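Local structure of isomaltodextranase (Arthrobacter globiformis, 5AWO) at residues 517-522 with 586-591; 546-551 with 578-583. The protein hydrolyses (1->6)-alpha-D-glucosidic linkages of dextran-type polysaccharides, removing successive isomaltose units from the non-reducing chain ends. All coordinates share one frame; numbering follows the deposited sequence. Where two conformers were deposited one is given.

Interaction 1 of 2, residues 517-522 with 586-591; sequences TFAVQV and LNLVTI
F518 and V520 pair with V589 and N587 through four backbone hydrogen bonds, each about 2.8 Å from N to O, in two antiparallel neighbours of one sheet of the carbohydrate-binding beta-sandwich, the 517-522 and 586-591 axes running at 153°. F518 and V589 form one hydrogen-bonded pair, V520 and N587 the next; A519 faces L588 in the non-hydrogen-bonded pair between them. On the inward face the F518 ring presents its edge to V589 O, and its CE2 lies 4.1 Å from I591 CG2; L603 and I606 of strand 601-609 also touch this ring. V520 CG2 meets V589 CG2 at 3.9 Å and lies closer still to N587 CB, at 3.6 Å, while N587 ND2 donates a hydrogen bond to D583 O. On the other face, L586 CD1 and L588 CD1 both rest on A519 CB. Q521, bent at chi2 (88°), folds its amide over the L586 backbone, OE1 lying 3.4 Å from L586 CA without a hydrogen bond to L586 N. An alanine in place of Q521 is likely to uncover the backbone and CB of L586. At the far end T517 and T590 both hold their hydroxyls anti to the carbonyl carbon, and a hydrogen bond joins OG1 of T517 and OG1 of T590 at 2.7 Å.

Interaction 2 of 2, residues 546-551 with 578-583; sequences VTAEKA and GTITLD
I580 reaches V546 and A548 through an extended side chain: CG1 stands anti to the backbone N (chi1 -168°) and an equally extended chi2 carries CD1 straight on. L582 is turned differently, with CG anti to the carbonyl carbon (chi1 -52°), and its CD2 comes to A548 from further along the same strand. The single methyl of A548 thus meets two branched residues, its CB lying 4.1 Å from I580 CD1 and 4.0 Å from L582 CD2. V546, the other inward-pointing residue of strand 546-549, adds its CG1, 4.1 Å from the same I580 CD1, the two side chains crossing at about a right angle.

A548 CB also lies 3.9 Å from T581 O, a carbonyl oxygen that the contact buries and that has no polar partner in the model. The other polar groups of T581 are engaged outside the contact, OG1 with V556 O and N with D557 OD2. Near the surface, one modelled conformer of K550 brings NZ to 4.4 Å from D583 OD2, beyond a salt bridge, and this placing is doubtful.

Strands 546-549 and 578-582 run nearly parallel, at 18°, but their axes stay 7.6 Å apart and their backbones are not hydrogen-bonded to each other. I530 and Y528 of strand 526-535 and L608 extend the apolar layer around I580 and L582. Two strands from different sheets, meeting through the ends of aliphatic side chains, are the mark of a beta-sandwich, here the carbohydrate-binding module of the CBM35 type.

Both interactions belong to the same carbohydrate-binding module, and interaction 2 is nested along the chain within the loop that interaction 1 closes. Strand 585-592 connects them: it lies beside strand 542-549 in one sheet, where L588 N and T590 O probably hydrogen-bond to E549 O and T547 N, and it directly follows strand 574-582 of the facing sheet. Interaction 1 is the more buried and joins neighbours within a sheet, largely through backbone bonds; interaction 2 spans the two sheets, relies on apolar contacts and runs out to charged groups at the surface. V589 brings their interiors together, since it packs on both I580 and L582.

Interaction 1 of 2, residues 517-522 with 586-591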
loop_
_atom_site.group_PDB
_atom_site.type_symbol
_atom_site.label_atom_id
_atom_site.label_comp_id
_atom_site.label_asym_id
_atom_site.label_seq_id
_atom_site.Cartn_x
_atom_site.Cartn_y
_atom_site.Cartn_z
ATOM N N THR A 517 2.482 1.935 14.831
ATOM C CA THR A 517 3.851 1.928 14.337
ATOM C C THR A 517 4.244 3.291 13.797
ATOM O O THR A 517 3.518 3.896 12.979
ATOM C CB THR A 517 4.070 0.853 13.247
ATOM O OG1 THR A 517 3.822 -0.451 13.811
ATOM C CG2 THR A 517 5.441 0.897 12.648
ATOM N N PHE A 518 5.409 3.746 14.240
ATOM C CA PHE A 518 6.022 5.012 13.837
ATOM C C PHE A 518 7.333 4.714 13.144
ATOM O O PHE A 518 8.107 3.854 13.587
ATOM C CB PHE A 518 6.344 5.897 15.053
ATOM C CG PHE A 518 5.166 6.233 15.908
ATOM C CD1 PHE A 518 4.418 7.382 15.676
ATOM C CD2 PHE A 518 4.836 5.432 16.996
ATOM C CE1 PHE A 518 3.354 7.720 16.481
ATOM C CE2 PHE A 518 3.770 5.758 17.800
ATOM C CZ PHE A 518 3.020 6.897 17.556
ATOM N N ALA A 519 7.628 5.446 12.073
ATOM C CA ALA A 519 8.936 5.414 11.475
ATOM C C ALA A 519 9.720 6.604 11.962
ATOM O O ALA A 519 9.253 7.722 11.893
ATOM C CB ALA A 519 8.838 5.454 9.962
ATOM N N VAL A 520 10.937 6.359 12.433
ATOM C CA VAL A 520 11.761 7.427 12.982
ATOM C C VAL A 520 13.165 7.313 12.392
ATOM O O VAL A 520 13.689 6.218 12.228
ATOM C CB VAL A 520 11.815 7.381 14.539
ATOM C CG1 VAL A 520 10.429 7.316 15.144
ATOM C CG2 VAL A 520 12.645 6.222 15.028
ATOM N N GLN A 521 13.750 8.461 12.071
ATOM C CA GLN A 521 15.099 8.527 11.507
ATOM C C GLN A 521 15.997 9.248 12.526
ATOM O O GLN A 521 15.632 10.316 13.013
ATOM C CB GLN A 521 15.072 9.272 10.169
ATOM C CG GLN A 521 16.303 9.085 9.282
ATOM C CD GLN A 521 16.234 7.874 8.357
ATOM O OE1 GLN A 521 15.216 7.200 8.277
ATOM N NE2 GLN A 521 17.336 7.590 7.667
ATOM N N VAL A 522 17.121 8.618 12.878
ATOM C CA VAL A 522 18.134 9.223 13.779
ATOM C C VAL A 522 19.542 9.088 13.180
ATOM O O VAL A 522 19.774 8.246 12.325
ATOM C CB VAL A 522 18.130 8.600 15.205
ATOM C CG1 VAL A 522 16.874 8.986 15.969
ATOM C CG2 VAL A 522 18.283 7.100 15.144
ATOM N N LEU A 586 16.853 4.573 9.764
ATOM C CA LEU A 586 15.437 4.253 9.878
ATOM C C LEU A 586 15.174 3.208 10.950
ATOM O O LEU A 586 15.723 2.114 10.897
ATOM C CB LEU A 586 14.902 3.726 8.539
ATOM C CG LEU A 586 13.428 3.273 8.534
ATOM C CD1 LEU A 586 12.447 4.403 8.830
ATOM C CD2 LEU A 586 13.125 2.634 7.186
ATOM N N ASN A 587 14.280 3.553 11.868
ATOM C CA ASN A 587 13.802 2.619 12.872
ATOM C C ASN A 587 12.289 2.603 12.832
ATOM O O ASN A 587 11.664 3.655 12.651
ATOM C CB ASN A 587 14.251 3.047 14.288
ATOM C CG ASN A 587 15.757 3.064 14.444
ATOM O OD1 ASN A 587 16.381 2.044 14.806
ATOM N ND2 ASN A 587 16.356 4.203 14.121
ATOM N N LEU A 588 11.706 1.430 13.041
ATOM C CA LEU A 588 10.274 1.319 13.258
ATOM C C LEU A 588 10.013 1.140 14.742
ATOM O O LEU A 588 10.470 0.141 15.329
ATOM C CB LEU A 588 9.683 0.151 12.469
ATOM C CG LEU A 588 9.657 0.274 10.936
ATOM C CD1 LEU A 588 8.979 1.569 10.502
ATOM C CD2 LEU A 588 11.026 0.170 10.291
ATOM N N VAL A 589 9.326 2.096 15.342
ATOM C CA VAL A 589 9.004 2.049 16.766
ATOM C C VAL A 589 7.539 1.692 16.848
ATOM O O VAL A 589 6.673 2.465 16.404
ATOM C CB VAL A 589 9.311 3.392 17.466
ATOM C CG1 VAL A 589 8.906 3.341 18.933
ATOM C CG2 VAL A 589 10.794 3.722 17.350
ATOM N N THR A 590 7.269 0.509 17.389
ATOM C CA THR A 590 5.931 -0.031 17.524
ATOM C C THR A 590 5.556 -0.166 18.997
ATOM O O THR A 590 6.326 -0.732 19.792
ATOM C CB THR A 590 5.814 -1.367 16.773
ATOM O OG1 THR A 590 5.993 -1.106 15.361
ATOM C CG2 THR A 590 4.480 -2.055 16.988
ATOM N N ILE A 591 4.381 0.343 19.322
ATOM C CA ILE A 591 3.783 0.278 20.664
ATOM C C ILE A 591 2.436 -0.405 20.542
ATOM O O ILE A 591 1.618 -0.000 19.716
ATOM C CB ILE A 591 3.647 1.676 21.334
ATOM C CG1 ILE A 591 2.919 1.564 22.682
ATOM C CG2 ILE A 591 2.947 2.688 20.423
ATOM C CD1 ILE A 591 3.046 2.798 23.570
#

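Interaction 2 of 2, residues 546-551 with 578-583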
loop_
_atom_site.group_PDB
_atom_site.type_symbol
_atom_site.label_atom_id
_atom_site.label_comp_id
_atom_site.label_asym_id
_atom_site.label_seq_id
_atom_site.Cartn_x
_atom_site.Cartn_y
_atom_site.Cartn_z
ATOM N N VAL A 546 6.690 -2.164 23.861
ATOM C CA VAL A 546 7.365 -1.238 22.942
ATOM C C VAL A 546 8.599 -1.904 22.359
ATOM O O VAL A 546 9.422 -2.464 23.094
ATOM C CB VAL A 546 7.770 0.089 23.618
ATOM C CG1 VAL A 546 8.536 0.992 22.646
ATOM C CG2 VAL A 546 6.546 0.813 24.165
ATOM N N THR A 547 8.711 -1.867 21.030
ATOM C CA THR A 547 9.902 -2.319 20.348
ATOM C C THR A 547 10.454 -1.249 19.411
ATOM O O THR A 547 9.741 -0.309 19.007
ATOM C CB THR A 547 9.669 -3.600 19.514
ATOM O OG1 THR A 547 8.652 -3.383 18.507
ATOM C CG2 THR A 547 9.267 -4.762 20.379
ATOM N N ALA A 548 11.738 -1.391 19.105
ATOM C CA ALA A 548 12.359 -0.757 17.945
ATOM C C ALA A 548 13.004 -1.829 17.077
ATOM O O ALA A 548 13.600 -2.790 17.591
ATOM C CB ALA A 548 13.377 0.291 18.372
ATOM N N GLU A 549 12.865 -1.682 15.747
ATOM C CA GLU A 549 13.335 -2.648 14.779
ATOM C C GLU A 549 13.878 -1.938 13.541
ATOM O O GLU A 549 13.465 -0.789 13.232
ATOM C CB GLU A 549 12.185 -3.559 14.318
ATOM C CG GLU A 549 11.646 -4.476 15.407
ATOM C CD GLU A 549 10.470 -5.338 14.967
ATOM O OE1 GLU A 549 9.948 -5.134 13.837
ATOM O OE2 GLU A 549 10.043 -6.225 15.739
ATOM N N LYS A 550 14.755 -2.629 12.828
ATOM C CA LYS A 550 15.178 -2.170 11.513
ATOM C C LYS A 550 14.043 -2.469 10.547
ATOM O O LYS A 550 13.083 -3.164 10.902
ATOM C CB LYS A 550 16.440 -2.883 11.040
ATOM C CG LYS A 550 17.635 -2.764 11.975
ATOM C CD LYS A 550 18.805 -3.542 11.415
ATOM C CE LYS A 550 19.570 -2.765 10.353
ATOM N NZ LYS A 550 20.347 -1.622 10.914
ATOM N N ALA A 551 14.153 -1.952 9.330
ATOM C CA ALA A 551 13.124 -2.206 8.301
ATOM C C ALA A 551 12.939 -3.694 8.024
ATOM O O ALA A 551 11.818 -4.135 7.749
ATOM C CB ALA A 551 13.439 -1.451 7.030
ATOM N N GLY A 578 10.701 7.571 28.831
ATOM C CA GLY A 578 11.469 6.381 28.625
ATOM C C GLY A 578 12.763 6.605 27.891
ATOM O O GLY A 578 13.126 7.731 27.543
ATOM N N THR A 579 13.447 5.499 27.671
ATOM C CA THR A 579 14.692 5.449 26.954
ATOM C C THR A 579 14.559 4.324 25.955
ATOM O O THR A 579 14.159 3.215 26.303
ATOM C CB THR A 579 15.865 5.127 27.905
ATOM O OG1 THR A 579 16.110 6.252 28.741
ATOM C CG2 THR A 579 17.138 4.797 27.128
ATOM N N ILE A 580 14.929 4.601 24.716
ATOM C CA ILE A 580 14.829 3.616 23.667
ATOM C C ILE A 580 16.146 3.617 22.902
ATOM O O ILE A 580 16.701 4.684 22.628
ATOM C CB ILE A 580 13.596 3.919 22.777
ATOM C CG1 ILE A 580 13.286 2.745 21.858
ATOM C CG2 ILE A 580 13.789 5.212 21.993
ATOM C CD1 ILE A 580 11.929 2.864 21.184
ATOM N N THR A 581 16.678 2.439 22.614
ATOM C CA THR A 581 17.881 2.332 21.809
ATOM C C THR A 581 17.459 2.360 20.341
ATOM O O THR A 581 16.846 1.401 19.878
ATOM C CB THR A 581 18.757 1.095 22.178
ATOM O OG1 THR A 581 18.028 -0.146 22.092
ATOM C CG2 THR A 581 19.269 1.246 23.613
ATOM N N LEU A 582 17.757 3.480 19.660
ATOM C CA LEU A 582 17.526 3.650 18.195
ATOM C C LEU A 582 18.859 3.654 17.452
ATOM O O LEU A 582 19.876 4.138 17.968
ATOM C CB LEU A 582 16.769 4.953 17.891
ATOM C CG LEU A 582 15.475 5.217 18.640
ATOM C CD1 LEU A 582 14.988 6.629 18.383
ATOM C CD2 LEU A 582 14.407 4.189 18.285
ATOM N N ASP A 583 18.869 3.105 16.239
ATOM C CA ASP A 583 20.074 3.037 15.424
ATOM C C ASP A 583 20.057 4.195 14.432
ATOM O O ASP A 583 19.022 4.829 14.252
ATOM C CB ASP A 583 20.203 1.664 14.713
ATOM C CG ASP A 583 20.723 0.539 15.635
ATOM O OD1 ASP A 583 21.158 0.842 16.758
ATOM O OD2 ASP A 583 20.740 -0.678 15.241
#